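Local structure of type IV pilus biogenesis protein PilB (Streptococcus sanguinis, 7B7P) at residues A[266-270]-A[358-362]; A[286-290]-A[343-348]; A[297-303]-A[313-317]; A[318-322]-A[349-354]. The protein serves as a minor pilin of type IV pili with a direct role in adhesion, carried probably by its metal-binding von Willebrand factor A-like module. All blocks are in the same frame, centred on the assembly; numbering follows the deposited sequence.

In the fold
All four contacts lie in the von Willebrand factor A-like part of the chain. Helix 341-358 is the common element: interaction 2 uses its 343-348 portion, interaction 4 the next turns at 349-354, and interaction 1 its last residue and the following loop. Interactions 2 and 4, centres 11 Å apart, alternate along the chain and probably share a hydrogen bond, Asn346 O to Tyr319 OH. Interactions 1 and 4, centres 14 Å apart, meet where Phe358 packs on Leu321. Interaction 3, its centre about 15 Å from that of interaction 2, reaches the same four-stranded antiparallel sheet. The region between strands 276-283 and 364-370 is consistent with an elaboration of the core fold, packed on helix 341-358.

Interaction 1: residues A[266-270]-A[358-362]; sequences MISLQ and FGLGI
Met266, near the end of helix 258-270, reaches across to the residues that close helix 341-358, and each of its side-chain atoms has a partner there. Met266 CB lies 3.6 Å from Phe358 CB, and also borders the Phe358 carbonyl oxygen. With CG set beside the backbone N (chi1 -66°), the chain heads over the turn, and Met266 CG meets Ile362 CD1 at 3.5 Å. The sulfur comes next: Met266 SD sits 3.7 Å from Gly359 CA, in the place where the backbone leaves helical geometry. Beyond it the extended chain carries Met266 CE to Ile362 CD1, 3.8 Å away, so that the isoleucine tip is touched by two carbons of one methionine, the two side chains crossing at about a right angle. Leu269 CD1 adds a further contact to Ile362 CD1 at 4.0 Å. Next to Met266 in the helix, Ile267 runs alongside Phe358, pointing the same way, with Ile267 CD1 3.9 Å from Phe358 CE1.

The polar link is made by Gln270, whose chain bends at chi2 (-56°) to bring its amide over the loop. Gly361 N donates to Gln270 OE1 at 3.3 Å; the bond is long but almost straight (177°), and it arrives in the amide plane on a lone pair. Leu269 and Met266 also touch Ile279 of strand 276-283, placing the contact against the central sheet. Residues 359-362 form a type I beta turn, and the whole is an alpha-to-beta connection of a Rossmann-like von Willebrand factor A fold, packed against a neighbouring helix.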
loop_
_atom_site.group_PDB
_atom_site.type_symbol
_atom_site.label_atom_id
_atom_site.label_comp_id
_atom_site.label_asym_id
_atom_site.label_seq_id
_atom_site.Cartn_x
_atom_site.Cartn_y
_atom_site.Cartn_z
ATOM N N MET A 266 -10.998 11.531 1.292
ATOM C CA MET A 266 -10.198 11.622 2.513
ATOM C C MET A 266 -11.053 11.909 3.747
ATOM O O MET A 266 -10.761 11.394 4.837
ATOM C CB MET A 266 -9.106 12.686 2.368
ATOM C CG MET A 266 -8.049 12.327 1.331
ATOM S SD MET A 266 -6.649 13.444 1.384
ATOM C CE MET A 266 -5.358 12.421 0.626
ATOM N N ILE A 267 -12.080 12.758 3.628
ATOM C CA ILE A 267 -12.850 13.034 4.840
ATOM C C ILE A 267 -13.654 11.808 5.249
ATOM O O ILE A 267 -13.753 11.496 6.439
ATOM C CB ILE A 267 -13.744 14.287 4.714
ATOM C CG1 ILE A 267 -14.317 14.633 6.095
ATOM C CG2 ILE A 267 -14.883 14.092 3.766
ATOM C CD1 ILE A 267 -14.802 16.076 6.225
ATOM N N SER A 268 -14.198 11.061 4.281
ATOM C CA SER A 268 -14.880 9.816 4.650
ATOM C C SER A 268 -13.912 8.815 5.285
ATOM O O SER A 268 -14.300 8.064 6.180
ATOM C CB SER A 268 -15.583 9.204 3.440
ATOM O OG SER A 268 -14.668 8.639 2.519
ATOM N N LEU A 269 -12.642 8.829 4.884
ATOM C CA LEU A 269 -11.660 7.956 5.522
ATOM C C LEU A 269 -11.339 8.420 6.943
ATOM O O LEU A 269 -11.073 7.596 7.834
ATOM C CB LEU A 269 -10.382 7.903 4.679
ATOM C CG LEU A 269 -10.346 7.002 3.446
ATOM C CD1 LEU A 269 -8.999 7.210 2.759
ATOM C CD2 LEU A 269 -10.551 5.513 3.814
ATOM N N GLN A 270 -11.343 9.735 7.175
ATOM C CA GLN A 270 -11.074 10.229 8.519
ATOM C C GLN A 270 -12.085 9.698 9.530
ATOM O O GLN A 270 -11.744 9.495 10.701
ATOM C CB GLN A 270 -11.061 11.758 8.536
ATOM C CG GLN A 270 -9.859 12.409 7.869
ATOM C CD GLN A 270 -8.517 11.951 8.425
ATOM O OE1 GLN A 270 -7.503 11.989 7.719
ATOM N NE2 GLN A 270 -8.489 11.560 9.694
ATOM N N PHE A 358 -6.644 17.082 4.653
ATOM C CA PHE A 358 -7.483 15.932 4.962
ATOM C C PHE A 358 -6.729 14.596 4.994
ATOM O O PHE A 358 -7.356 13.542 5.186
ATOM C CB PHE A 358 -8.630 15.853 3.941
ATOM C CG PHE A 358 -9.644 16.972 4.062
ATOM C CD1 PHE A 358 -10.602 16.951 5.068
ATOM C CD2 PHE A 358 -9.627 18.054 3.179
ATOM C CE1 PHE A 358 -11.536 17.973 5.188
ATOM C CE2 PHE A 358 -10.545 19.080 3.293
ATOM C CZ PHE A 358 -11.515 19.038 4.299
ATOM N N GLY A 359 -5.416 14.598 4.810
ATOM C CA GLY A 359 -4.731 13.336 4.604
ATOM C C GLY A 359 -3.984 12.764 5.792
ATOM O O GLY A 359 -3.174 11.850 5.614
ATOM N N LEU A 360 -4.273 13.255 7.004
ATOM C CA LEU A 360 -3.446 12.926 8.165
ATOM C C LEU A 360 -3.418 11.424 8.451
ATOM O O LEU A 360 -2.352 10.849 8.697
ATOM C CB LEU A 360 -3.927 13.687 9.401
ATOM C CG LEU A 360 -3.085 13.378 10.639
ATOM C CD1 LEU A 360 -1.643 13.813 10.445
ATOM C CD2 LEU A 360 -3.685 14.009 11.903
ATOM N N GLY A 361 -4.553 10.767 8.443
ATOM C CA GLY A 361 -4.357 9.382 8.835
ATOM C C GLY A 361 -3.984 8.398 7.739
ATOM O O GLY A 361 -3.984 7.183 7.978
ATOM N N ILE A 362 -3.675 8.865 6.533
ATOM C CA ILE A 362 -3.799 8.025 5.349
ATOM C C ILE A 362 -2.459 7.368 5.033
ATOM O O ILE A 362 -1.409 8.023 5.029
ATOM C CB ILE A 362 -4.338 8.844 4.167
ATOM C CG1 ILE A 362 -5.813 9.143 4.424
ATOM C CG2 ILE A 362 -4.191 8.095 2.845
ATOM C CD1 ILE A 362 -6.366 10.159 3.507
#

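Interaction 2: residues A[286-290]-A[343-348]; sequences IPNAY and TRENSI
The loop that follows strand 276-283, on the metal-site side of the von Willebrand factor A-like fold, is held here against helix 341-358. Ser347 provides the central grip: with OG anti to the backbone N (chi1 -176°), the Ser347 hydroxyl OG donates to Ala289 O at 2.7 Å, tilted 34° from the carbonyl plane. This buried bond fixes the start of strand 289-291 on the helix. Ser347 OG also lies 3.2 Å from Pro287 CB, and the proline ring extends the contact along the helix, with Pro287 CG 3.7 Å from Ile348 CG1. On the outer flank Ile286 CG2 rests against the aliphatic part of Arg344, meeting Arg344 CD at 3.6 Å, while the guanidinium is engaged by Ser341.

At the other end Tyr290 presents a ring face to Asn346. Asn346 CB stands 3.8 Å from the Tyr290 ring centroid and 26° off the normal, a CH-pi contact displaced toward the rim. Thr343 CG2 instead approaches the ring edge, 3.9 Å from Tyr290 CE1.

Asn288 turns its amide from the helix to Thr256; its nearest side-chain atom is about 6 Å from the bound magnesium ion, too far for direct ligation. Pro258, at the start of helix 258-270, touches both Pro287 and Ser347, and strand 332-335 pairs with strand 289-291, so the loop is held between two helices and the edge of the antiparallel sheet.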
loop_
_atom_site.group_PDB
_atom_site.type_symbol
_atom_site.label_atom_id
_atom_site.label_comp_id
_atom_site.label_asym_id
_atom_site.label_seq_id
_atom_site.Cartn_x
_atom_site.Cartn_y
_atom_site.Cartn_z
ATOM N N ILE A 286 -6.798 15.325 -18.205
ATOM C CA ILE A 286 -6.050 16.423 -17.604
ATOM C C ILE A 286 -6.928 17.129 -16.574
ATOM O O ILE A 286 -8.088 17.478 -16.881
ATOM C CB ILE A 286 -5.597 17.396 -18.671
ATOM C CG1 ILE A 286 -4.836 16.690 -19.799
ATOM C CG2 ILE A 286 -4.786 18.523 -18.020
ATOM C CD1 ILE A 286 -4.766 17.595 -21.048
ATOM N N PRO A 287 -6.430 17.371 -15.368
ATOM C CA PRO A 287 -7.168 18.202 -14.406
ATOM C C PRO A 287 -7.561 19.545 -15.006
ATOM O O PRO A 287 -6.740 20.257 -15.584
ATOM C CB PRO A 287 -6.168 18.374 -13.256
ATOM C CG PRO A 287 -5.285 17.185 -13.344
ATOM C CD PRO A 287 -5.144 16.902 -14.825
ATOM N N ASN A 288 -8.841 19.887 -14.887
ATOM C CA ASN A 288 -9.289 21.127 -15.512
ATOM C C ASN A 288 -10.423 21.782 -14.736
ATOM O O ASN A 288 -11.189 22.547 -15.330
ATOM C CB ASN A 288 -9.769 20.885 -16.983
ATOM C CG ASN A 288 -10.955 19.932 -17.059
ATOM O OD1 ASN A 288 -11.364 19.316 -16.056
ATOM N ND2 ASN A 288 -11.542 19.838 -18.234
ATOM N N ALA A 289 -10.588 21.465 -13.452
ATOM C CA ALA A 289 -11.655 22.054 -12.659
ATOM C C ALA A 289 -11.236 22.079 -11.191
ATOM O O ALA A 289 -10.438 21.252 -10.739
ATOM C CB ALA A 289 -12.974 21.280 -12.856
ATOM N N TYR A 290 -11.792 23.034 -10.449
ATOM C CA TYR A 290 -11.536 23.173 -9.015
ATOM C C TYR A 290 -12.692 23.963 -8.424
ATOM O O TYR A 290 -13.452 24.609 -9.149
ATOM C CB TYR A 290 -10.174 23.849 -8.734
ATOM C CG TYR A 290 -10.014 25.211 -9.439
ATOM C CD1 TYR A 290 -9.535 25.297 -10.745
ATOM C CD2 TYR A 290 -10.364 26.398 -8.794
ATOM C CE1 TYR A 290 -9.411 26.526 -11.386
ATOM C CE2 TYR A 290 -10.243 27.610 -9.414
ATOM C CZ TYR A 290 -9.780 27.683 -10.710
ATOM O OH TYR A 290 -9.671 28.914 -11.331
ATOM N N THR A 343 -5.495 27.285 -15.362
ATOM C CA THR A 343 -6.553 26.439 -14.826
ATOM C C THR A 343 -6.029 25.049 -14.489
ATOM O O THR A 343 -6.450 24.440 -13.497
ATOM C CB THR A 343 -7.702 26.351 -15.824
ATOM O OG1 THR A 343 -8.027 27.669 -16.274
ATOM C CG2 THR A 343 -8.932 25.670 -15.198
ATOM N N ARG A 344 -5.119 24.521 -15.313
ATOM C CA ARG A 344 -4.590 23.196 -15.042
ATOM C C ARG A 344 -3.795 23.223 -13.749
ATOM O O ARG A 344 -4.031 22.415 -12.842
ATOM C CB ARG A 344 -3.739 22.712 -16.227
ATOM C CG ARG A 344 -3.096 21.331 -16.022
ATOM C CD ARG A 344 -2.185 20.904 -17.182
ATOM N NE ARG A 344 -1.010 21.759 -17.338
ATOM C CZ ARG A 344 -0.898 22.701 -18.269
ATOM N NH1 ARG A 344 -1.895 22.921 -19.126
ATOM N NH2 ARG A 344 0.199 23.431 -18.343
ATOM N N GLU A 345 -2.891 24.194 -13.634
ATOM C CA GLU A 345 -2.143 24.410 -12.406
ATOM C C GLU A 345 -3.067 24.561 -11.191
ATOM O O GLU A 345 -2.816 23.952 -10.146
ATOM C CB GLU A 345 -1.232 25.637 -12.577
ATOM C CG GLU A 345 -0.596 26.125 -11.278
ATOM C CD GLU A 345 0.199 25.029 -10.538
ATOM O OE1 GLU A 345 0.763 24.124 -11.207
ATOM O OE2 GLU A 345 0.260 25.078 -9.285
ATOM N N ASN A 346 -4.151 25.340 -11.310
ATOM C CA ASN A 346 -5.044 25.525 -10.157
ATOM C C ASN A 346 -5.784 24.237 -9.798
ATOM O O ASN A 346 -6.082 23.985 -8.621
ATOM C CB ASN A 346 -6.070 26.646 -10.426
ATOM C CG ASN A 346 -5.443 28.045 -10.419
ATOM O OD1 ASN A 346 -4.404 28.262 -9.814
ATOM N ND2 ASN A 346 -6.080 28.988 -11.088
ATOM N N SER A 347 -6.113 23.426 -10.801
ATOM C CA SER A 347 -6.790 22.159 -10.548
ATOM C C SER A 347 -5.878 21.172 -9.830
ATOM O O SER A 347 -6.326 20.412 -8.961
ATOM C CB SER A 347 -7.294 21.585 -11.871
ATOM O OG SER A 347 -8.031 20.406 -11.629
ATOM N N ILE A 348 -4.602 21.149 -10.202
ATOM C CA ILE A 348 -3.658 20.255 -9.555
ATOM C C ILE A 348 -3.353 20.745 -8.144
ATOM O O ILE A 348 -3.229 19.948 -7.210
ATOM C CB ILE A 348 -2.389 20.132 -10.422
ATOM C CG1 ILE A 348 -2.699 19.314 -11.684
ATOM C CG2 ILE A 348 -1.238 19.493 -9.648
ATOM C CD1 ILE A 348 -1.573 19.281 -12.705
#

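Interaction 3: residues A[297-303]-A[313-317]; sequences LYAGNRV and TFNNP
Asn301 and Asn316 form the tight polar part of this contact, with the amide of Asn301 clamped on the backbone of the loop just after strand 311-314. Placing CG opposite the backbone N (chi1 -162°) sends that amide to Asn316. Asn316 N donates to Asn301 OD1 at 2.7 Å, in the carbonyl plane. Asn301 ND2 returns a bond to Asn316 O at 3.0 Å; the acceptor lies in the amide plane, although the donor stands 38° above that carbonyl's own plane. A second partner for this ND2, Ala296 O, helps fix the flip of the amide.

These bonds, with the backbone bond from Asn315 N to Asn301 O, lie just beyond the open end of an antiparallel beta hairpin, strands 302-305 and 311-314. Val303 and Thr313 are its hydrogen-bonded pair, joined by both backbone bonds; Val303 CG1 and Thr313 CG2 appear tight at 3.2 Å. Arg302 and Phe314 form a non-hydrogen-bonded pair. Phe314 is buried: Leu297 CD2 meets its ring edge, 3.7 Å from Phe314 CE2. Arg302 NH1 forms a salt bridge with Asp304.

The solvent side is looser. Tyr298 OH makes only a weak hydrogen bond to Asn316 OD1, at 3.4 Å, and the bond from Asn315 ND2 to Gly300 O is weak too, bent to 125°.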
loop_
_atom_site.group_PDB
_atom_site.type_symbol
_atom_site.label_atom_id
_atom_site.label_comp_id
_atom_site.label_asym_id
_atom_site.label_seq_id
_atom_site.Cartn_x
_atom_site.Cartn_y
_atom_site.Cartn_z
ATOM N N LEU A 297 -15.427 34.929 -3.993
ATOM C CA LEU A 297 -16.464 35.617 -4.770
ATOM C C LEU A 297 -16.502 37.106 -4.411
ATOM O O LEU A 297 -17.371 37.588 -3.684
ATOM C CB LEU A 297 -17.823 34.974 -4.529
ATOM C CG LEU A 297 -17.948 33.483 -4.830
ATOM C CD1 LEU A 297 -19.408 33.056 -4.899
ATOM C CD2 LEU A 297 -17.217 33.175 -6.122
ATOM N N TYR A 298 -15.536 37.848 -4.939
ATOM C CA TYR A 298 -15.461 39.285 -4.753
ATOM C C TYR A 298 -15.097 39.929 -6.081
ATOM O O TYR A 298 -14.541 39.280 -6.971
ATOM C CB TYR A 298 -14.429 39.679 -3.662
ATOM C CG TYR A 298 -12.973 39.303 -3.942
ATOM C CD1 TYR A 298 -12.135 40.147 -4.675
ATOM C CD2 TYR A 298 -12.432 38.111 -3.456
ATOM C CE1 TYR A 298 -10.808 39.808 -4.940
ATOM C CE2 TYR A 298 -11.090 37.764 -3.696
ATOM C CZ TYR A 298 -10.284 38.608 -4.448
ATOM O OH TYR A 298 -8.956 38.260 -4.699
ATOM N N ALA A 299 -15.454 41.213 -6.207
ATOM C CA ALA A 299 -14.847 42.152 -7.151
ATOM C C ALA A 299 -14.598 41.598 -8.540
ATOM O O ALA A 299 -15.504 41.059 -9.182
ATOM C CB ALA A 299 -13.512 42.659 -6.610
ATOM N N GLY A 300 -13.369 41.754 -9.026
ATOM C CA GLY A 300 -13.007 41.187 -10.310
ATOM C C GLY A 300 -12.145 39.955 -10.146
ATOM O O GLY A 300 -11.110 39.808 -10.804
ATOM N N ASN A 301 -12.537 39.076 -9.229
ATOM C CA ASN A 301 -11.768 37.856 -9.035
ATOM C C ASN A 301 -12.168 36.783 -10.037
ATOM O O ASN A 301 -11.301 36.097 -10.587
ATOM C CB ASN A 301 -11.950 37.340 -7.615
ATOM C CG ASN A 301 -10.878 36.349 -7.221
ATOM O OD1 ASN A 301 -9.764 36.357 -7.763
ATOM N ND2 ASN A 301 -11.213 35.479 -6.279
ATOM N N ARG A 302 -13.470 36.637 -10.280
ATOM C CA ARG A 302 -14.005 35.650 -11.206
ATOM C C ARG A 302 -14.098 36.270 -12.592
ATOM O O ARG A 302 -14.817 37.254 -12.790
ATOM C CB ARG A 302 -15.379 35.169 -10.733
ATOM C CG ARG A 302 -16.095 34.174 -11.624
ATOM C CD ARG A 302 -17.436 33.884 -10.997
ATOM N NE ARG A 302 -18.157 32.784 -11.638
ATOM C CZ ARG A 302 -18.876 32.911 -12.751
ATOM N NH1 ARG A 302 -18.983 34.091 -13.355
ATOM N NH2 ARG A 302 -19.508 31.870 -13.253
ATOM N N VAL A 303 -13.355 35.718 -13.541
ATOM C CA VAL A 303 -13.444 36.133 -14.934
ATOM C C VAL A 303 -14.126 35.024 -15.720
ATOM O O VAL A 303 -13.681 33.865 -15.718
ATOM C CB VAL A 303 -12.073 36.504 -15.511
ATOM C CG1 VAL A 303 -11.063 35.472 -15.156
ATOM C CG2 VAL A 303 -12.172 36.665 -17.011
ATOM N N THR A 313 -12.381 31.313 -14.700
ATOM C CA THR A 313 -11.202 31.217 -13.868
ATOM C C THR A 313 -11.248 32.265 -12.760
ATOM O O THR A 313 -11.981 33.261 -12.831
ATOM C CB THR A 313 -9.942 31.323 -14.738
ATOM O OG1 THR A 313 -8.782 31.479 -13.907
ATOM C CG2 THR A 313 -10.076 32.459 -15.765
ATOM N N PHE A 314 -10.494 31.998 -11.700
ATOM C CA PHE A 314 -10.362 32.927 -10.589
ATOM C C PHE A 314 -8.929 33.432 -10.554
ATOM O O PHE A 314 -7.988 32.628 -10.510
ATOM C CB PHE A 314 -10.765 32.278 -9.270
ATOM C CG PHE A 314 -12.241 31.962 -9.181
ATOM C CD1 PHE A 314 -12.756 30.782 -9.727
ATOM C CD2 PHE A 314 -13.113 32.840 -8.553
ATOM C CE1 PHE A 314 -14.130 30.494 -9.641
ATOM C CE2 PHE A 314 -14.478 32.555 -8.457
ATOM C CZ PHE A 314 -14.984 31.391 -9.008
ATOM N N ASN A 315 -8.777 34.768 -10.614
ATOM C CA ASN A 315 -7.457 35.396 -10.545
ATOM C C ASN A 315 -6.729 35.005 -9.267
ATOM O O ASN A 315 -5.541 34.668 -9.298
ATOM C CB ASN A 315 -7.589 36.919 -10.633
ATOM C CG ASN A 315 -8.073 37.394 -11.996
ATOM O OD1 ASN A 315 -7.687 36.841 -13.033
ATOM N ND2 ASN A 315 -8.916 38.431 -12.002
ATOM N N ASN A 316 -7.428 35.038 -8.136
ATOM C CA ASN A 316 -6.894 34.587 -6.849
ATOM C C ASN A 316 -7.793 33.480 -6.319
ATOM O O ASN A 316 -8.813 33.750 -5.668
ATOM C CB ASN A 316 -6.798 35.737 -5.842
ATOM C CG ASN A 316 -6.522 35.237 -4.398
ATOM O OD1 ASN A 316 -7.240 35.594 -3.449
ATOM N ND2 ASN A 316 -5.483 34.401 -4.240
ATOM N N PRO A 317 -7.476 32.221 -6.574
ATOM C CA PRO A 317 -8.311 31.146 -6.031
ATOM C C PRO A 317 -8.110 31.002 -4.535
ATOM O O PRO A 317 -6.993 31.048 -4.028
ATOM C CB PRO A 317 -7.826 29.895 -6.772
ATOM C CG PRO A 317 -6.954 30.404 -7.885
ATOM C CD PRO A 317 -6.385 31.701 -7.413
#

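Interaction 4: residues A[318-322]-A[349-354]; sequences IYDLS and AYAGEV
Residues 318-322 run as an irregular loop past helix 341-358, with the CA atoms of Tyr319 and Tyr350 6.2 Å apart. Tyr319 lays one ring face over the helix backbone: Tyr350 CA stands 4.0 Å from the Tyr319 ring centroid, just 4° off the normal, a CH-pi contact. The two tyrosine rings are nearly parallel (planes at 23°) but slid apart, with centroids 5.4 Å from each other, and the side chains pass in opposite directions. Tyr319 CB packs on Tyr350 CD1, at 3.6 Å. On the flank, Glu353 CG touches Tyr319 CD2 at 3.7 Å. Leu321 CD2 touches both Glu353 CB and, at 3.9 Å, Val354 CG2, and also nears the edge of the Tyr350 ring.

Tyr350 swings its ring out opposite its own amide nitrogen (chi1 -178°), toward the loop, and Tyr350 OH donates to Asp320 O at 2.8 Å. Asp320 OD1 closes an Asx turn by accepting from Ser322 N, and OD2 forms a salt bridge with Arg331. Backbone carbonyl and carboxylate of Asp320 thus have separate partners, which implies a loop pinned by directional polar bonds at one residue and by aromatic and aliphatic packing on either side of it.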
loop_
_atom_site.group_PDB
_atom_site.type_symbol
_atom_site.label_atom_id
_atom_site.label_comp_id
_atom_site.label_asym_id
_atom_site.label_seq_id
_atom_site.Cartn_x
_atom_site.Cartn_y
_atom_site.Cartn_z
ATOM N N ILE A 318 -9.202 30.827 -3.821
ATOM C CA ILE A 318 -9.147 30.340 -2.462
ATOM C C ILE A 318 -9.893 29.025 -2.507
ATOM O O ILE A 318 -11.115 28.999 -2.722
ATOM C CB ILE A 318 -9.759 31.328 -1.466
ATOM C CG1 ILE A 318 -9.021 32.668 -1.576
ATOM C CG2 ILE A 318 -9.687 30.785 -0.066
ATOM C CD1 ILE A 318 -9.773 33.825 -1.028
ATOM N N TYR A 319 -9.157 27.932 -2.376
ATOM C CA TYR A 319 -9.759 26.634 -2.597
ATOM C C TYR A 319 -10.822 26.343 -1.552
ATOM O O TYR A 319 -10.722 26.753 -0.397
ATOM C CB TYR A 319 -8.679 25.561 -2.624
ATOM C CG TYR A 319 -7.783 25.804 -3.814
ATOM C CD1 TYR A 319 -8.309 25.832 -5.100
ATOM C CD2 TYR A 319 -6.436 26.054 -3.654
ATOM C CE1 TYR A 319 -7.505 26.094 -6.193
ATOM C CE2 TYR A 319 -5.613 26.314 -4.744
ATOM C CZ TYR A 319 -6.154 26.333 -6.000
ATOM O OH TYR A 319 -5.339 26.599 -7.059
ATOM N N ASP A 320 -11.870 25.656 -1.990
ATOM C CA ASP A 320 -12.881 25.112 -1.103
ATOM C C ASP A 320 -12.328 23.920 -0.342
ATOM O O ASP A 320 -12.415 22.768 -0.795
ATOM C CB ASP A 320 -14.117 24.696 -1.907
ATOM C CG ASP A 320 -15.282 24.278 -1.024
ATOM O OD1 ASP A 320 -15.179 24.350 0.217
ATOM O OD2 ASP A 320 -16.301 23.841 -1.583
ATOM N N LEU A 321 -11.760 24.198 0.819
ATOM C CA LEU A 321 -11.250 23.199 1.742
ATOM C C LEU A 321 -12.202 22.918 2.900
ATOM O O LEU A 321 -11.761 22.452 3.950
ATOM C CB LEU A 321 -9.909 23.663 2.289
ATOM C CG LEU A 321 -8.941 24.016 1.179
ATOM C CD1 LEU A 321 -7.628 24.482 1.820
ATOM C CD2 LEU A 321 -8.741 22.768 0.289
ATOM N N SER A 322 -13.485 23.218 2.755
ATOM C CA SER A 322 -14.372 23.046 3.896
ATOM C C SER A 322 -14.666 21.559 4.140
ATOM O O SER A 322 -14.767 20.770 3.201
ATOM C CB SER A 322 -15.692 23.791 3.679
ATOM O OG SER A 322 -16.663 23.310 4.607
ATOM N N ALA A 349 -3.225 22.064 -7.969
ATOM C CA ALA A 349 -2.923 22.615 -6.650
ATOM C C ALA A 349 -4.071 22.400 -5.678
ATOM O O ALA A 349 -3.838 22.204 -4.479
ATOM C CB ALA A 349 -2.601 24.114 -6.748
ATOM N N TYR A 350 -5.309 22.435 -6.169
ATOM C CA TYR A 350 -6.463 22.145 -5.320
ATOM C C TYR A 350 -6.312 20.785 -4.662
ATOM O O TYR A 350 -6.538 20.629 -3.459
ATOM C CB TYR A 350 -7.746 22.205 -6.157
ATOM C CG TYR A 350 -9.035 21.967 -5.389
ATOM C CD1 TYR A 350 -9.149 22.350 -4.073
ATOM C CD2 TYR A 350 -10.160 21.402 -6.007
ATOM C CE1 TYR A 350 -10.296 22.166 -3.369
ATOM C CE2 TYR A 350 -11.333 21.228 -5.317
ATOM C CZ TYR A 350 -11.396 21.625 -3.986
ATOM O OH TYR A 350 -12.544 21.461 -3.249
ATOM N N ALA A 351 -5.920 19.782 -5.451
ATOM C CA ALA A 351 -5.751 18.438 -4.920
ATOM C C ALA A 351 -4.630 18.395 -3.883
ATOM O O ALA A 351 -4.707 17.658 -2.896
ATOM C CB ALA A 351 -5.483 17.474 -6.076
ATOM N N GLY A 352 -3.578 19.181 -4.085
ATOM C CA GLY A 352 -2.539 19.248 -3.079
ATOM C C GLY A 352 -3.013 19.925 -1.803
ATOM O O GLY A 352 -2.695 19.476 -0.697
ATOM N N GLU A 353 -3.789 21.007 -1.928
ATOM C CA GLU A 353 -4.313 21.642 -0.715
ATOM C C GLU A 353 -5.242 20.694 0.028
ATOM O O GLU A 353 -5.179 20.602 1.256
ATOM C CB GLU A 353 -5.044 22.948 -1.034
ATOM C CG GLU A 353 -4.148 24.049 -1.498
ATOM C CD GLU A 353 -2.932 24.244 -0.586
ATOM O OE1 GLU A 353 -3.122 24.546 0.608
ATOM O OE2 GLU A 353 -1.785 24.080 -1.060
ATOM N N VAL A 354 -6.078 19.947 -0.704
ATOM C CA VAL A 354 -6.964 18.984 -0.053
ATOM C C VAL A 354 -6.153 17.933 0.694
ATOM O O VAL A 354 -6.459 17.584 1.841
ATOM C CB VAL A 354 -7.908 18.340 -1.084
ATOM C CG1 VAL A 354 -8.537 17.091 -0.497
ATOM C CG2 VAL A 354 -8.978 19.337 -1.538
#